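Local coordinates for protein cysteine desulfurase (PDB 6A6E) that probably uses pyridoxal-5'-phosphate to take sulfur from L-cysteine, leaving alanine, and passes it on as a persulfide for iron-sulfur cluster assembly, at residues T54-Y59 against S73-A78; S359-E364 against K418-W423. One frame throughout, in Å; residues are numbered along the deposited sequence.

Contact 1 (T54-Y59 against S73-A78); sequences TDFYLY and SEATVA
F56 reaches from helix 47-59 to the first turns of helix 70-90 and carries the apolar part of this contact. With CG anti to the backbone N (chi1 -178°), the ring extends across the gap and ends on two alanines one turn apart. F56 CZ meets CA of A75 at 3.9 Å, an approach at the ring edge and near its plane, and lies 4.0 Å from CB of the same residue. F56 CE1 meets CB of A78 at 3.7 Å, from an oblique direction. Small residues here let the ring come close to the helix backbone, although the axes stay 11.2 Å apart. T291 and V294 of helix 290-306 also touch the phenyl ring. Three residues on, the carbonyl O of Y59 faces OE1 of E74 at 4.0 Å; R27 NH1 of the second subunit bridges the two, donating a hydrogen bond to Y59 O and forming a salt bridge with E74 OE1. E74 OE1 is also hydrogen-bonded to H60 ND1. The short segments run roughly antiparallel, at 151°, as in a helical hairpin, joined by the ten-residue loop 60-69, here part of the dimer interface of this class-V aminotransferase-family (fold-type I) PLP enzyme.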
loop_
_atom_site.group_PDB
_atom_site.type_symbol
_atom_site.label_atom_id
_atom_site.label_comp_id
_atom_site.label_asym_id
_atom_site.label_seq_id
_atom_site.Cartn_x
_atom_site.Cartn_y
_atom_site.Cartn_z
ATOM N N THR A 54 8.396 -0.816 -15.219
ATOM C CA THR A 54 8.808 0.461 -15.782
ATOM C C THR A 54 8.068 0.795 -17.110
ATOM O O THR A 54 7.544 1.885 -17.280
ATOM C CB THR A 54 10.326 0.472 -16.085
ATOM O OG1 THR A 54 11.052 0.509 -14.871
ATOM C CG2 THR A 54 10.707 1.741 -16.892
ATOM N N ASP A 55 8.002 -0.170 -18.020
ATOM C CA ASP A 55 7.246 -0.030 -19.258
ATOM C C ASP A 55 5.740 0.249 -18.977
ATOM O O ASP A 55 5.115 1.078 -19.624
ATOM C CB ASP A 55 7.417 -1.287 -20.127
ATOM C CG ASP A 55 6.436 -1.332 -21.318
ATOM O OD1 ASP A 55 6.722 -0.680 -22.325
ATOM O OD2 ASP A 55 5.355 -1.994 -21.228
ATOM N N PHE A 56 5.190 -0.442 -17.979
ATOM C CA PHE A 56 3.843 -0.209 -17.588
ATOM C C PHE A 56 3.622 1.239 -17.065
ATOM O O PHE A 56 2.751 1.935 -17.569
ATOM C CB PHE A 56 3.385 -1.251 -16.561
ATOM C CG PHE A 56 1.953 -1.068 -16.158
ATOM C CD1 PHE A 56 0.928 -1.537 -16.977
ATOM C CD2 PHE A 56 1.625 -0.378 -14.999
ATOM C CE1 PHE A 56 -0.430 -1.336 -16.620
ATOM C CE2 PHE A 56 0.300 -0.187 -14.631
ATOM C CZ PHE A 56 -0.726 -0.685 -15.457
ATOM N N TYR A 57 4.456 1.700 -16.125
ATOM C CA TYR A 57 4.379 3.064 -15.592
ATOM C C TYR A 57 4.502 4.105 -16.676
ATOM O O TYR A 57 3.857 5.184 -16.602
ATOM C CB TYR A 57 5.496 3.338 -14.550
ATOM C CG TYR A 57 5.189 3.120 -13.056
ATOM C CD1 TYR A 57 4.022 3.624 -12.459
ATOM C CD2 TYR A 57 6.112 2.475 -12.213
ATOM C CE1 TYR A 57 3.774 3.446 -11.107
ATOM C CE2 TYR A 57 5.874 2.318 -10.852
ATOM C CZ TYR A 57 4.693 2.839 -10.314
ATOM O OH TYR A 57 4.433 2.665 -9.002
ATOM N N LEU A 58 5.395 3.846 -17.652
ATOM C CA LEU A 58 5.761 4.915 -18.596
ATOM C C LEU A 58 4.817 4.919 -19.813
ATOM O O LEU A 58 4.608 5.957 -20.379
ATOM C CB LEU A 58 7.233 4.821 -19.037
ATOM C CG LEU A 58 8.272 5.104 -17.953
ATOM C CD1 LEU A 58 9.691 4.844 -18.439
ATOM C CD2 LEU A 58 8.106 6.545 -17.418
ATOM N N TYR A 59 4.241 3.785 -20.186
ATOM C CA TYR A 59 3.486 3.695 -21.445
ATOM C C TYR A 59 2.043 3.170 -21.337
ATOM O O TYR A 59 1.243 3.367 -22.295
ATOM C CB TYR A 59 4.270 2.856 -22.488
ATOM C CG TYR A 59 5.620 3.469 -22.942
ATOM C CD1 TYR A 59 5.663 4.550 -23.843
ATOM C CD2 TYR A 59 6.811 3.003 -22.458
ATOM C CE1 TYR A 59 6.891 5.129 -24.261
ATOM C CE2 TYR A 59 8.048 3.539 -22.900
ATOM C CZ TYR A 59 8.067 4.610 -23.801
ATOM O OH TYR A 59 9.255 5.170 -24.206
ATOM N N SER A 73 -8.184 1.786 -20.193
ATOM C CA SER A 73 -8.492 0.367 -20.567
ATOM C C SER A 73 -7.305 -0.562 -20.445
ATOM O O SER A 73 -7.469 -1.615 -19.889
ATOM C CB SER A 73 -9.108 0.147 -21.992
ATOM O OG SER A 73 -9.893 1.285 -22.227
ATOM N N GLU A 74 -6.164 -0.162 -20.954
ATOM C CA GLU A 74 -4.955 -0.934 -20.878
ATOM C C GLU A 74 -4.616 -1.231 -19.413
ATOM O O GLU A 74 -4.258 -2.372 -19.063
ATOM C CB GLU A 74 -3.797 -0.196 -21.580
ATOM C CG GLU A 74 -3.947 -0.166 -23.102
ATOM C CD GLU A 74 -2.862 0.628 -23.850
ATOM O OE1 GLU A 74 -1.929 1.208 -23.244
ATOM O OE2 GLU A 74 -2.920 0.656 -25.101
ATOM N N ALA A 75 -4.701 -0.202 -18.564
ATOM C CA ALA A 75 -4.261 -0.335 -17.175
ATOM C C ALA A 75 -5.260 -1.251 -16.489
ATOM O O ALA A 75 -4.895 -2.101 -15.718
ATOM C CB ALA A 75 -4.175 1.038 -16.532
ATOM N N THR A 76 -6.541 -1.104 -16.791
ATOM C CA THR A 76 -7.554 -1.908 -16.157
ATOM C C THR A 76 -7.425 -3.394 -16.513
ATOM O O THR A 76 -7.479 -4.311 -15.642
ATOM C CB THR A 76 -8.983 -1.399 -16.511
ATOM O OG1 THR A 76 -9.121 -0.037 -16.115
ATOM C CG2 THR A 76 -10.028 -2.185 -15.779
ATOM N N VAL A 77 -7.254 -3.644 -17.790
ATOM C CA VAL A 77 -7.015 -5.027 -18.278
ATOM C C VAL A 77 -5.760 -5.640 -17.632
ATOM O O VAL A 77 -5.793 -6.758 -17.135
ATOM C CB VAL A 77 -6.931 -5.015 -19.830
ATOM C CG1 VAL A 77 -6.400 -6.295 -20.405
ATOM C CG2 VAL A 77 -8.302 -4.709 -20.446
ATOM N N ALA A 78 -4.688 -4.879 -17.549
ATOM C CA ALA A 78 -3.448 -5.420 -16.983
ATOM C C ALA A 78 -3.645 -5.760 -15.525
ATOM O O ALA A 78 -3.168 -6.812 -15.068
ATOM C CB ALA A 78 -2.265 -4.467 -17.199
#

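Contact 2 (S359-E364 against K418-W423); sequences SHILDE and KYIRRW
I361 and I420 face each other where helix 355-366 packs on the C-terminal helix 407-423, their CA atoms 7.3 Å apart. Both isoleucines take the same conformation: CG1 lies beside the backbone N and anti to the carbonyl carbon, with chi1 -67° in I361 and nearly the same in I420. The branches that meet are nevertheless different. I361 offers its CG2 methyl, which rests on CG1 of I420 at 3.6 Å, while its branch carbon CB lies 3.9 Å from that same CG1. The two side chains pass alongside each other in opposite directions, and I420 CD1 stays beside I361 and also reaches L362. I420 CD1 meets L362 CG at 3.8 Å and L362 CD2 at 3.9 Å, the leucine and isoleucine crossing at about a right angle. With CG beside the backbone N (chi1 -72°), the L362 side chain also touches L413 and L417 of helix 407-423 and V368 and T370 of strand 368-373. Cutting I420 back to an alanine removes CG1 and CD1, and is likely to leave I361 CG2 and L362 CG without their shared partner, opening a gap between the helices. Y419 adds a lighter touch, its CD1 lying 4.3 Å from I361 CG2, which comes obliquely to the ring; the same tyrosine makes an edge-to-face pair with F366. The two segments cross at 120°, with axes 10.4 Å apart. F424 touches I361, and V353 touches I420, extending the apolar surroundings into neighbouring loops. Across the interface the contacts are between hydrocarbon groups, with no polar bond to dictate direction, so the fit probably rests on the shape of the branched side chains and, where buried, on the exclusion of water.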
loop_
_atom_site.group_PDB
_atom_site.type_symbol
_atom_site.label_atom_id
_atom_site.label_comp_id
_atom_site.label_asym_id
_atom_site.label_seq_id
_atom_site.Cartn_x
_atom_site.Cartn_y
_atom_site.Cartn_z
ATOM N N SER A 359 26.485 -10.400 12.915
ATOM C CA SER A 359 26.001 -9.824 11.691
ATOM C C SER A 359 26.940 -8.687 11.210
ATOM O O SER A 359 27.139 -8.504 9.997
ATOM C CB SER A 359 24.556 -9.318 11.877
ATOM O OG SER A 359 23.663 -10.401 11.978
ATOM N N HIS A 360 27.510 -7.925 12.143
ATOM C CA HIS A 360 28.331 -6.826 11.738
ATOM C C HIS A 360 29.583 -7.360 11.018
ATOM O O HIS A 360 29.897 -6.949 9.933
ATOM C CB HIS A 360 28.741 -5.939 12.927
ATOM C CG HIS A 360 29.751 -4.931 12.513
ATOM N ND1 HIS A 360 29.419 -3.820 11.787
ATOM C CD2 HIS A 360 31.118 -4.959 12.566
ATOM C CE1 HIS A 360 30.531 -3.168 11.447
ATOM N NE2 HIS A 360 31.575 -3.842 11.908
ATOM N N ILE A 361 30.262 -8.336 11.620
ATOM C CA ILE A 361 31.539 -8.859 11.062
ATOM C C ILE A 361 31.247 -9.608 9.758
ATOM O O ILE A 361 31.912 -9.377 8.750
ATOM C CB ILE A 361 32.310 -9.745 12.078
ATOM C CG1 ILE A 361 32.810 -8.909 13.247
ATOM C CG2 ILE A 361 33.468 -10.441 11.376
ATOM C CD1 ILE A 361 33.093 -9.695 14.529
ATOM N N LEU A 362 30.180 -10.393 9.738
ATOM C CA LEU A 362 29.757 -11.088 8.474
ATOM C C LEU A 362 29.600 -10.140 7.323
ATOM O O LEU A 362 30.171 -10.378 6.201
ATOM C CB LEU A 362 28.480 -11.923 8.658
ATOM C CG LEU A 362 28.690 -13.174 9.471
ATOM C CD1 LEU A 362 27.401 -13.952 9.592
ATOM C CD2 LEU A 362 29.705 -14.024 8.772
ATOM N N ASP A 363 28.951 -9.017 7.593
ATOM C CA ASP A 363 28.746 -7.993 6.568
ATOM C C ASP A 363 30.036 -7.192 6.166
ATOM O O ASP A 363 30.367 -7.049 4.985
ATOM C CB ASP A 363 27.642 -6.990 7.029
ATOM C CG ASP A 363 27.548 -5.755 6.127
ATOM O OD1 ASP A 363 27.216 -5.827 4.920
ATOM O OD2 ASP A 363 27.815 -4.664 6.630
ATOM N N GLU A 364 30.768 -6.680 7.143
ATOM C CA GLU A 364 31.882 -5.805 6.801
ATOM C C GLU A 364 33.061 -6.632 6.225
ATOM O O GLU A 364 33.635 -6.272 5.193
ATOM C CB GLU A 364 32.300 -4.986 8.004
ATOM C CG GLU A 364 32.730 -3.586 7.604
ATOM C CD GLU A 364 33.603 -2.969 8.653
ATOM O OE1 GLU A 364 34.836 -3.083 8.489
ATOM O OE2 GLU A 364 33.058 -2.389 9.644
ATOM N N LYS A 418 33.466 -19.157 11.404
ATOM C CA LYS A 418 34.704 -19.725 11.982
ATOM C C LYS A 418 35.663 -18.634 12.378
ATOM O O LYS A 418 36.222 -18.694 13.471
ATOM C CB LYS A 418 35.351 -20.659 10.977
ATOM C CG LYS A 418 34.647 -21.981 11.021
ATOM C CD LYS A 418 35.073 -22.884 9.878
ATOM C CE LYS A 418 34.652 -24.303 10.186
ATOM N NZ LYS A 418 34.646 -25.079 8.942
ATOM N N TYR A 419 35.841 -17.665 11.464
ATOM C CA TYR A 419 36.611 -16.463 11.673
ATOM C C TYR A 419 36.177 -15.701 12.882
ATOM O O TYR A 419 37.026 -15.162 13.632
ATOM C CB TYR A 419 36.508 -15.535 10.463
ATOM C CG TYR A 419 37.268 -14.246 10.641
ATOM C CD1 TYR A 419 36.736 -13.199 11.379
ATOM C CD2 TYR A 419 38.545 -14.087 10.088
ATOM C CE1 TYR A 419 37.447 -12.035 11.570
ATOM C CE2 TYR A 419 39.259 -12.921 10.259
ATOM C CZ TYR A 419 38.707 -11.912 11.004
ATOM O OH TYR A 419 39.409 -10.758 11.187
ATOM N N ILE A 420 34.857 -15.563 13.044
ATOM C CA ILE A 420 34.316 -14.809 14.182
ATOM C C ILE A 420 34.646 -15.562 15.491
ATOM O O ILE A 420 34.936 -14.933 16.517
ATOM C CB ILE A 420 32.771 -14.525 14.061
ATOM C CG1 ILE A 420 32.513 -13.495 12.962
ATOM C CG2 ILE A 420 32.214 -13.992 15.387
ATOM C CD1 ILE A 420 31.148 -13.545 12.347
ATOM N N ARG A 421 34.584 -16.879 15.481
ATOM C CA ARG A 421 34.949 -17.644 16.701
ATOM C C ARG A 421 36.437 -17.424 17.035
ATOM O O ARG A 421 36.742 -17.061 18.119
ATOM C CB ARG A 421 34.672 -19.139 16.551
ATOM C CG ARG A 421 34.668 -19.847 17.913
ATOM C CD ARG A 421 35.187 -21.291 17.880
ATOM N NE ARG A 421 36.428 -21.491 17.112
ATOM C CZ ARG A 421 37.663 -21.646 17.629
ATOM N NH1 ARG A 421 37.881 -21.631 18.951
ATOM N NH2 ARG A 421 38.707 -21.809 16.802
ATOM N N ARG A 422 37.332 -17.566 16.054
ATOM C CA ARG A 422 38.781 -17.352 16.254
ATOM C C ARG A 422 39.108 -15.928 16.680
ATOM O O ARG A 422 40.054 -15.746 17.433
ATOM C CB ARG A 422 39.595 -17.657 14.982
ATOM C CG ARG A 422 39.664 -19.115 14.530
ATOM C CD ARG A 422 40.826 -19.351 13.533
ATOM N NE ARG A 422 40.708 -18.539 12.313
ATOM C CZ ARG A 422 39.930 -18.831 11.252
ATOM N NH1 ARG A 422 39.189 -19.950 11.227
ATOM N NH2 ARG A 422 39.876 -17.994 10.204
ATOM N N TRP A 423 38.360 -14.923 16.207
ATOM C CA TRP A 423 38.613 -13.525 16.565
ATOM C C TRP A 423 38.233 -13.190 18.020
ATOM O O TRP A 423 38.935 -12.401 18.666
ATOM C CB TRP A 423 37.915 -12.524 15.631
ATOM C CG TRP A 423 38.067 -11.090 16.118
ATOM C CD1 TRP A 423 37.175 -10.401 16.866
ATOM C CD2 TRP A 423 39.210 -10.208 15.942
ATOM N NE1 TRP A 423 37.663 -9.150 17.158
ATOM C CE2 TRP A 423 38.902 -8.998 16.600
ATOM C CE3 TRP A 423 40.446 -10.319 15.275
ATOM C CZ2 TRP A 423 39.793 -7.903 16.642
ATOM C CZ3 TRP A 423 41.336 -9.219 15.302
ATOM C CH2 TRP A 423 40.998 -8.027 15.998
#

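Overall arrangement
Contacts 1 and 2 lie far apart, with centres about 46 Å from each other and nearest atoms about 26 Å apart, and follow one another along the chain. Each is a helix pair near the periphery, centred about 27 and 28 Å from the middle of the chain. Both touch the second subunit: contact 1 through R27, and contact 2 through D363, whose OD1 is hydrogen-bonded to T70 OG1 of that subunit. T70 opens helix 70-90 of the second subunit, the counterpart of the helix that carries 73-78, so contact 2 of one chain borders the start of the contact 1 helix of the other. In contact 1 the A75 side chain is about 14 Å from a bound pyridoxal-5'-phosphate.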